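Local coordinates for protein anti-H(O) lectin 1 (Ulex europaeus, PDB 1FX5) that binds L-fucose-containing glycans, including the H(O) blood-group determinant, as a dimeric legume lectin carrying manganese and calcium, at residues 53-58 and 231-236; 91-96 and 204-209; 122-127 and 170-175. All coordinates share one frame; numbering follows the deposited sequence.

Contacts 1 and 3 are buried and join the two opposed sheets of the legume lectin sandwich: 53-58 meets 231-236 near one edge, and 122-127 faces 170-175 closer to the centre of the chain. Contact 2 is only partly buried and seats the loop 204-209 on the end of strand 88-94. None has a direct hydrogen bond across its segments. Contact 3 is apolar between its segments, though strand 122-127 binds manganese and calcium on its other side; contact 1 adds a water bridge, and contact 2 combines a leucine pair with prolines and a backbone carbonyl. Backbone pairing connects them: Ile57 N lies 2.8 Å from Glu208 O, and Phe91 O lies 2.9 Å from Val124 N.

Contact 1. Residues 53-58 and 231-236; sequences APIHIW and WYFTST. Unlike the reference sequence in segment 231-236: Thr236 (reference Asn).
Ile55 meets Phe233 and Ser235 with two different branches. Its CD1 methyl comes within 4.1 Å of Phe233 CE2, an oblique approach to the ring, with the two side chains running antiparallel past each other. CG2, set anti to the backbone N of Ile55, turns instead to the serine and stops 3.6 Å from Ser235 OG. The ring is carried out across the gap because Phe233 CG lies anti to its own backbone N (chi1 178°). This is packing between the two sheets of the legume lectin sandwich: strand 224-236 pairs with strands 3-8 and 64-78 in the back sheet, whereas Ile55 is hydrogen-bonded through its backbone to Val210 of the front-sheet strand 209-219. Val212 on that strand touches both Ile55 and Phe233, and Leu4 touches Ile55 and Ser235, so the contact is enclosed from more than one strand. Its polar component runs through a water. Ser235 OG donates to this water over 3.0 Å, and the water donates in turn to His56 O over 3.2 Å, giving the serine hydroxyl and the strand carbonyl a common partner where the two segments do not hydrogen-bond directly.

Contact 2. Residues 91-96 and 204-209; sequences FFLAPP and EILPEW
Leu93 makes the first touch, lying against Leu206 at two points. Leu93 CB is 4.1 Å from Leu206 CD1, while Leu93 O is 3.9 Å from Leu206 CD2, so the leucine fork straddles the backbone and the root of the side chain. The fork reaches this position because Leu206 CG stands anti to the carbonyl carbon, beside the backbone N (chi1 -56°). At Ala94 the beta-carbon points away from the loop, and the residue instead pairs through its backbone with Ser211. Pro95 comes next, with its CG 4.4 Å from Pro207 CG; this is a loose meeting of ring carbons where the CA atoms of the two segments come nearest, Pro95 CA and Pro207 CA 6.8 Å apart. Pro96 brings its CD to 3.4 Å from Trp209 O, a polarised CH group against a carbonyl oxygen, with CG a little farther from the same atom. The touching parts of the chain run 49° apart, and no hydrogen bond joins the two segments. The indole of Trp209 turns from segment 91-96 and stacks on His56, and Leu206 O accepts a hydrogen bond from Trp58 NE1. The loop 204-209 thus lies over the end of strand 88-94, which is flanked in the front sheet of the legume lectin sandwich by strands 122-127 and 209-219, and at Trp209 it passes directly into the latter.

Contact 3. Residues 122-127 and 170-175; sequences VAVEFD and VEIIYE. With MN (manganese (II) ion), chain F; CA (calcium ion), chain G.
Ile172 and Phe126, which with Val124 and Val170 make up the contact, each take a valine partner from the facing strand. Ile172 reaches Val124 tip to tip: its CD1 lies 4.1 Å from Val124 CB and about as far from both valine methyls, so a single methyl is seated on the whole branch point. Ile172 CD1 is carried out straight beyond CG1 (chi2 173°), which takes it across the gap. Two residues along, Phe126 and Val170 approach from facing strands, the ring atom CZ of Phe126 standing 3.7 Å from Val170 CG1 and 4.0 Å from Val170 CG2, with the first methyl oblique to the ring. Front-sheet strand 122-127 and back-sheet strand 168-175 thus face each other across the core of the legume lectin sandwich, their side chains meeting between the sheets, where Phe91, Ala183 and Leu185 add further apolar surface.

The alternate residues Glu125 and Asp127 turn to the metals. Glu125 OE1 binds manganese at 2.2 Å, and its OE2 accepts a hydrogen bond from a manganese-bound water. Asp127 OD1 bridges both ions, 2.2 Å from manganese and 2.6 Å from calcium, and Asp127 OD2 also binds calcium at 2.5 Å. Asp137 and His142 help complete the manganese site, while Ile129, Asn134 and Asp137 contribute to calcium. Alternation along one strand therefore separates two chemistries: apolar groups that meet across the gap without a hydrogen bond between the segments, and carboxylates whose charge is probably balanced by the two cations on the other side.

Contact 1. Residues 53-58 and 231-236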
# COMPACT_ATOMS: atom_id res chain seq x y z
N ALA A 53 2.35 -3.71 -0.35
CA ALA A 53 1.15 -3.92 -1.16
C ALA A 53 1.44 -4.14 -2.65
O ALA A 53 2.24 -3.41 -3.23
CB ALA A 53 0.23 -2.69 -1.02
N PRO A 54 0.79 -5.14 -3.30
CA PRO A 54 1.01 -5.39 -4.73
C PRO A 54 0.39 -4.24 -5.55
O PRO A 54 -0.55 -3.56 -5.09
CB PRO A 54 0.27 -6.71 -4.98
CG PRO A 54 0.27 -7.38 -3.64
CD PRO A 54 0.01 -6.23 -2.69
N ILE A 55 0.92 -4.03 -6.75
CA ILE A 55 0.46 -2.99 -7.65
C ILE A 55 -0.29 -3.66 -8.80
O ILE A 55 0.14 -4.71 -9.30
CB ILE A 55 1.68 -2.25 -8.29
CG1 ILE A 55 2.72 -1.88 -7.22
CG2 ILE A 55 1.25 -1.00 -9.01
CD1 ILE A 55 2.26 -0.87 -6.21
N HIS A 56 -1.40 -3.05 -9.20
CA HIS A 56 -2.23 -3.54 -10.30
C HIS A 56 -1.56 -2.93 -11.52
O HIS A 56 -1.74 -1.74 -11.78
CB HIS A 56 -3.66 -3.00 -10.14
CG HIS A 56 -4.70 -3.77 -10.90
ND1 HIS A 56 -4.42 -4.94 -11.59
CD2 HIS A 56 -6.02 -3.55 -11.07
CE1 HIS A 56 -5.52 -5.40 -12.15
NE2 HIS A 56 -6.51 -4.57 -11.86
N ILE A 57 -0.77 -3.71 -12.26
CA ILE A 57 -0.09 -3.17 -13.43
C ILE A 57 -0.90 -3.20 -14.72
O ILE A 57 -0.74 -2.33 -15.58
CB ILE A 57 1.33 -3.75 -13.56
CG1 ILE A 57 2.22 -2.79 -14.36
CG2 ILE A 57 1.31 -5.08 -14.25
CD1 ILE A 57 2.56 -1.51 -13.63
N TRP A 58 -1.70 -4.22 -14.92
CA TRP A 58 -2.51 -4.27 -16.13
C TRP A 58 -3.81 -4.95 -15.76
O TRP A 58 -3.89 -5.67 -14.76
CB TRP A 58 -1.80 -4.82 -17.37
CG TRP A 58 -1.43 -6.24 -17.32
CD1 TRP A 58 -0.28 -6.77 -16.83
CD2 TRP A 58 -2.18 -7.33 -17.87
NE1 TRP A 58 -0.26 -8.13 -17.04
CE2 TRP A 58 -1.40 -8.50 -17.68
CE3 TRP A 58 -3.41 -7.43 -18.52
CZ2 TRP A 58 -1.83 -9.76 -18.11
CZ3 TRP A 58 -3.83 -8.68 -18.95
CH2 TRP A 58 -3.04 -9.83 -18.74
N TRP A 231 12.46 7.56 -1.65
CA TRP A 231 11.78 6.89 -2.73
C TRP A 231 10.38 7.44 -2.94
O TRP A 231 9.62 7.58 -1.98
CB TRP A 231 11.68 5.41 -2.36
CG TRP A 231 11.11 4.48 -3.37
CD1 TRP A 231 11.05 4.66 -4.74
CD2 TRP A 231 10.58 3.17 -3.12
NE1 TRP A 231 10.52 3.53 -5.34
CE2 TRP A 231 10.23 2.60 -4.37
CE3 TRP A 231 10.39 2.41 -1.95
CZ2 TRP A 231 9.70 1.31 -4.48
CZ3 TRP A 231 9.86 1.13 -2.07
CH2 TRP A 231 9.52 0.59 -3.33
N TYR A 232 10.05 7.72 -4.19
CA TYR A 232 8.75 8.23 -4.57
C TYR A 232 8.24 7.32 -5.70
O TYR A 232 9.03 6.99 -6.61
CB TYR A 232 8.86 9.68 -5.05
CG TYR A 232 7.65 10.15 -5.81
CD1 TYR A 232 6.52 10.61 -5.14
CD2 TYR A 232 7.62 10.13 -7.21
CE1 TYR A 232 5.39 11.04 -5.83
CE2 TYR A 232 6.50 10.56 -7.92
CZ TYR A 232 5.39 11.01 -7.23
OH TYR A 232 4.28 11.45 -7.93
N PHE A 233 6.95 6.95 -5.66
CA PHE A 233 6.36 6.08 -6.68
C PHE A 233 4.90 6.39 -6.92
O PHE A 233 4.14 6.58 -5.97
CB PHE A 233 6.45 4.62 -6.23
CG PHE A 233 5.82 3.64 -7.19
CD1 PHE A 233 6.58 3.05 -8.19
CD2 PHE A 233 4.46 3.31 -7.09
CE1 PHE A 233 6.00 2.14 -9.10
CE2 PHE A 233 3.88 2.41 -7.99
CZ PHE A 233 4.65 1.83 -9.00
N THR A 234 4.50 6.37 -8.19
CA THR A 234 3.12 6.63 -8.54
C THR A 234 2.72 5.90 -9.83
O THR A 234 3.49 5.88 -10.81
CB THR A 234 2.84 8.16 -8.65
OG1 THR A 234 1.54 8.39 -9.19
CG2 THR A 234 3.80 8.80 -9.58
N SER A 235 1.58 5.21 -9.79
CA SER A 235 1.07 4.48 -10.96
C SER A 235 -0.38 4.85 -11.13
O SER A 235 -1.11 5.13 -10.15
CB SER A 235 1.20 2.97 -10.83
OG SER A 235 0.47 2.49 -9.72
N THR A 236 -0.82 4.82 -12.39
CA THR A 236 -2.19 5.16 -12.72
C THR A 236 -2.56 4.58 -14.10
O THR A 236 -1.68 4.30 -14.93
CB THR A 236 -2.35 6.70 -12.79
OG1 THR A 236 -3.71 7.05 -13.05
CG2 THR A 236 -1.51 7.28 -13.91
O HOH W 1 -2.08 1.26 -10.73

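Contact 2. Residues 91-96 and 204-209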
# COMPACT_ATOMS: atom_id res chain seq x y z
N PHE A 91 16.13 -1.97 -9.69
CA PHE A 91 14.76 -1.51 -9.39
C PHE A 91 14.03 -2.60 -10.22
O PHE A 91 14.35 -2.79 -11.41
CB PHE A 91 14.39 -0.12 -9.89
CG PHE A 91 12.91 0.17 -9.72
CD1 PHE A 91 12.02 -0.03 -10.77
CD2 PHE A 91 12.39 0.53 -8.48
CE1 PHE A 91 10.64 0.10 -10.59
CE2 PHE A 91 11.02 0.66 -8.29
CZ PHE A 91 10.14 0.44 -9.35
N PHE A 92 13.06 -3.31 -9.64
CA PHE A 92 12.38 -4.35 -10.40
C PHE A 92 10.90 -4.60 -10.15
O PHE A 92 10.34 -4.15 -9.13
CB PHE A 92 13.14 -5.68 -10.22
CG PHE A 92 12.97 -6.30 -8.83
CD1 PHE A 92 13.55 -5.73 -7.71
CD2 PHE A 92 12.21 -7.45 -8.66
CE1 PHE A 92 13.36 -6.28 -6.43
CE2 PHE A 92 12.01 -8.01 -7.39
CZ PHE A 92 12.59 -7.42 -6.27
N LEU A 93 10.25 -5.25 -11.11
CA LEU A 93 8.82 -5.59 -11.02
C LEU A 93 8.80 -7.11 -11.19
O LEU A 93 9.43 -7.63 -12.12
CB LEU A 93 8.00 -4.91 -12.13
CG LEU A 93 7.91 -3.38 -12.03
CD1 LEU A 93 8.89 -2.78 -12.98
CD2 LEU A 93 6.56 -2.86 -12.40
N ALA A 94 8.17 -7.83 -10.26
CA ALA A 94 8.09 -9.30 -10.33
C ALA A 94 6.87 -9.86 -9.59
O ALA A 94 6.12 -9.10 -8.99
CB ALA A 94 9.35 -9.91 -9.72
N PRO A 95 6.59 -11.17 -9.71
CA PRO A 95 5.42 -11.71 -8.99
C PRO A 95 5.62 -11.34 -7.50
O PRO A 95 6.72 -11.49 -6.98
CB PRO A 95 5.55 -13.21 -9.23
CG PRO A 95 6.10 -13.24 -10.66
CD PRO A 95 7.21 -12.19 -10.57
N PRO A 96 4.56 -10.89 -6.80
CA PRO A 96 4.67 -10.49 -5.38
C PRO A 96 5.18 -11.51 -4.38
O PRO A 96 5.74 -11.16 -3.35
CB PRO A 96 3.26 -9.98 -5.04
CG PRO A 96 2.37 -10.72 -6.00
CD PRO A 96 3.17 -10.78 -7.29
N GLU A 204 2.50 -8.72 -21.90
CA GLU A 204 2.99 -9.99 -22.39
C GLU A 204 4.08 -10.64 -21.54
O GLU A 204 4.44 -11.79 -21.78
CB GLU A 204 3.55 -9.81 -23.80
CG GLU A 204 2.52 -9.52 -24.86
CD GLU A 204 3.16 -9.50 -26.24
OE1 GLU A 204 3.69 -10.57 -26.63
OE2 GLU A 204 3.16 -8.43 -26.91
N ILE A 205 4.61 -9.90 -20.58
CA ILE A 205 5.67 -10.41 -19.74
C ILE A 205 5.38 -10.59 -18.25
O ILE A 205 5.82 -11.57 -17.63
CB ILE A 205 6.93 -9.52 -19.97
CG1 ILE A 205 7.53 -9.88 -21.33
CG2 ILE A 205 7.96 -9.66 -18.87
CD1 ILE A 205 7.69 -8.72 -22.21
N LEU A 206 4.59 -9.67 -17.69
CA LEU A 206 4.22 -9.70 -16.26
C LEU A 206 2.78 -10.12 -15.92
O LEU A 206 1.88 -10.06 -16.77
CB LEU A 206 4.44 -8.29 -15.67
CG LEU A 206 5.81 -7.60 -15.76
CD1 LEU A 206 5.72 -6.10 -15.37
CD2 LEU A 206 6.77 -8.32 -14.86
N PRO A 207 2.55 -10.61 -14.69
CA PRO A 207 1.18 -10.99 -14.32
C PRO A 207 0.39 -9.67 -14.05
O PRO A 207 1.00 -8.58 -14.04
CB PRO A 207 1.38 -11.81 -13.04
CG PRO A 207 2.68 -11.25 -12.47
CD PRO A 207 3.54 -11.02 -13.68
N GLU A 208 -0.92 -9.71 -13.85
CA GLU A 208 -1.67 -8.47 -13.59
C GLU A 208 -1.27 -7.69 -12.34
O GLU A 208 -1.43 -6.46 -12.30
CB GLU A 208 -3.16 -8.75 -13.50
CG GLU A 208 -3.79 -9.15 -14.78
CD GLU A 208 -5.22 -9.57 -14.54
OE1 GLU A 208 -6.08 -8.68 -14.32
OE2 GLU A 208 -5.45 -10.80 -14.50
N TRP A 209 -0.85 -8.41 -11.30
CA TRP A 209 -0.42 -7.80 -10.03
C TRP A 209 1.04 -8.13 -9.77
O TRP A 209 1.42 -9.32 -9.77
CB TRP A 209 -1.26 -8.31 -8.85
CG TRP A 209 -2.71 -7.90 -8.87
CD1 TRP A 209 -3.72 -8.50 -9.57
CD2 TRP A 209 -3.32 -6.83 -8.12
NE1 TRP A 209 -4.92 -7.87 -9.31
CE2 TRP A 209 -4.70 -6.85 -8.42
CE3 TRP A 209 -2.83 -5.86 -7.24
CZ2 TRP A 209 -5.61 -5.93 -7.86
CZ3 TRP A 209 -3.73 -4.94 -6.68
CH2 TRP A 209 -5.10 -4.99 -7.00

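Contact 3. Residues 122-127 and 170-175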
# COMPACT_ATOMS: atom_id res chain seq x y z
N VAL A 122 11.06 -7.81 -14.91
CA VAL A 122 11.56 -6.72 -15.75
C VAL A 122 12.37 -5.90 -14.74
O VAL A 122 11.84 -5.49 -13.70
CB VAL A 122 10.46 -5.83 -16.33
CG1 VAL A 122 11.09 -4.58 -16.97
CG2 VAL A 122 9.67 -6.59 -17.39
N ALA A 123 13.65 -5.69 -14.99
CA ALA A 123 14.46 -4.92 -14.06
C ALA A 123 15.37 -3.92 -14.73
O ALA A 123 15.81 -4.12 -15.88
CB ALA A 123 15.31 -5.88 -13.20
N VAL A 124 15.62 -2.81 -14.03
CA VAL A 124 16.50 -1.77 -14.54
C VAL A 124 17.72 -1.98 -13.64
O VAL A 124 17.62 -1.85 -12.41
CB VAL A 124 15.90 -0.34 -14.31
CG1 VAL A 124 16.93 0.73 -14.70
CG2 VAL A 124 14.65 -0.17 -15.14
N GLU A 125 18.83 -2.41 -14.24
CA GLU A 125 20.05 -2.65 -13.47
C GLU A 125 21.15 -1.55 -13.57
O GLU A 125 21.37 -0.95 -14.63
CB GLU A 125 20.67 -4.02 -13.82
CG GLU A 125 21.17 -4.10 -15.27
CD GLU A 125 21.96 -5.36 -15.59
OE1 GLU A 125 22.99 -5.26 -16.28
OE2 GLU A 125 21.55 -6.46 -15.19
N PHE A 126 21.83 -1.34 -12.44
CA PHE A 126 22.93 -0.39 -12.24
C PHE A 126 24.02 -1.41 -11.87
O PHE A 126 24.29 -1.70 -10.69
CB PHE A 126 22.59 0.55 -11.08
CG PHE A 126 21.34 1.38 -11.33
CD1 PHE A 126 20.10 0.96 -10.87
CD2 PHE A 126 21.40 2.55 -12.09
CE1 PHE A 126 18.96 1.67 -11.17
CE2 PHE A 126 20.24 3.28 -12.39
CZ PHE A 126 19.02 2.83 -11.93
N ASP A 127 24.55 -2.01 -12.93
CA ASP A 127 25.58 -3.04 -12.89
C ASP A 127 27.00 -2.49 -12.78
O ASP A 127 27.54 -1.95 -13.76
CB ASP A 127 25.38 -3.90 -14.14
CG ASP A 127 26.10 -5.23 -14.07
OD1 ASP A 127 25.72 -6.16 -14.81
OD2 ASP A 127 27.04 -5.35 -13.28
N VAL A 170 17.99 9.10 -9.55
CA VAL A 170 17.43 8.26 -10.62
C VAL A 170 15.95 8.50 -10.90
O VAL A 170 15.13 8.76 -9.99
CB VAL A 170 17.61 6.74 -10.27
CG1 VAL A 170 16.97 5.84 -11.34
CG2 VAL A 170 19.08 6.41 -10.07
N GLU A 171 15.58 8.41 -12.17
CA GLU A 171 14.20 8.59 -12.55
C GLU A 171 13.86 7.53 -13.61
O GLU A 171 14.55 7.42 -14.63
CB GLU A 171 13.95 9.98 -13.08
CG GLU A 171 12.48 10.23 -13.26
CD GLU A 171 12.19 11.65 -13.68
OE1 GLU A 171 12.93 12.56 -13.24
OE2 GLU A 171 11.22 11.85 -14.46
N ILE A 172 12.81 6.75 -13.34
CA ILE A 172 12.34 5.69 -14.23
C ILE A 172 10.88 5.93 -14.59
O ILE A 172 10.03 6.10 -13.70
CB ILE A 172 12.51 4.28 -13.58
CG1 ILE A 172 13.97 4.08 -13.16
CG2 ILE A 172 12.15 3.17 -14.59
CD1 ILE A 172 14.22 2.82 -12.37
N ILE A 173 10.57 5.86 -15.88
CA ILE A 173 9.21 6.08 -16.36
C ILE A 173 8.68 5.05 -17.36
O ILE A 173 9.42 4.59 -18.26
CB ILE A 173 9.16 7.46 -17.12
CG1 ILE A 173 9.53 8.61 -16.20
CG2 ILE A 173 7.80 7.71 -17.75
CD1 ILE A 173 9.96 9.85 -16.95
N TYR A 174 7.43 4.63 -17.18
CA TYR A 174 6.86 3.68 -18.12
C TYR A 174 5.62 4.38 -18.65
O TYR A 174 4.73 4.76 -17.88
CB TYR A 174 6.50 2.33 -17.50
CG TYR A 174 5.99 1.33 -18.55
CD1 TYR A 174 6.84 0.78 -19.51
CD2 TYR A 174 4.64 0.98 -18.60
CE1 TYR A 174 6.37 -0.08 -20.50
CE2 TYR A 174 4.15 0.11 -19.59
CZ TYR A 174 5.01 -0.41 -20.53
OH TYR A 174 4.50 -1.24 -21.52
N GLU A 175 5.62 4.68 -19.95
CA GLU A 175 4.48 5.34 -20.58
C GLU A 175 3.74 4.25 -21.35
O GLU A 175 4.20 3.81 -22.41
CB GLU A 175 4.96 6.43 -21.53
CG GLU A 175 3.80 7.12 -22.19
CD GLU A 175 4.20 7.89 -23.43
OE1 GLU A 175 3.87 7.43 -24.55
OE2 GLU A 175 4.86 8.95 -23.28
MN MN F . 24.72 -6.52 -16.70
CA CA G . 27.51 -7.74 -13.85
O HOH W 2 23.55 -8.14 -15.98
O HOH W 3 23.81 -6.62 -18.69
O HOH W 4 27.36 -7.48 -11.57
O HOH W 5 25.55 -9.02 -13.84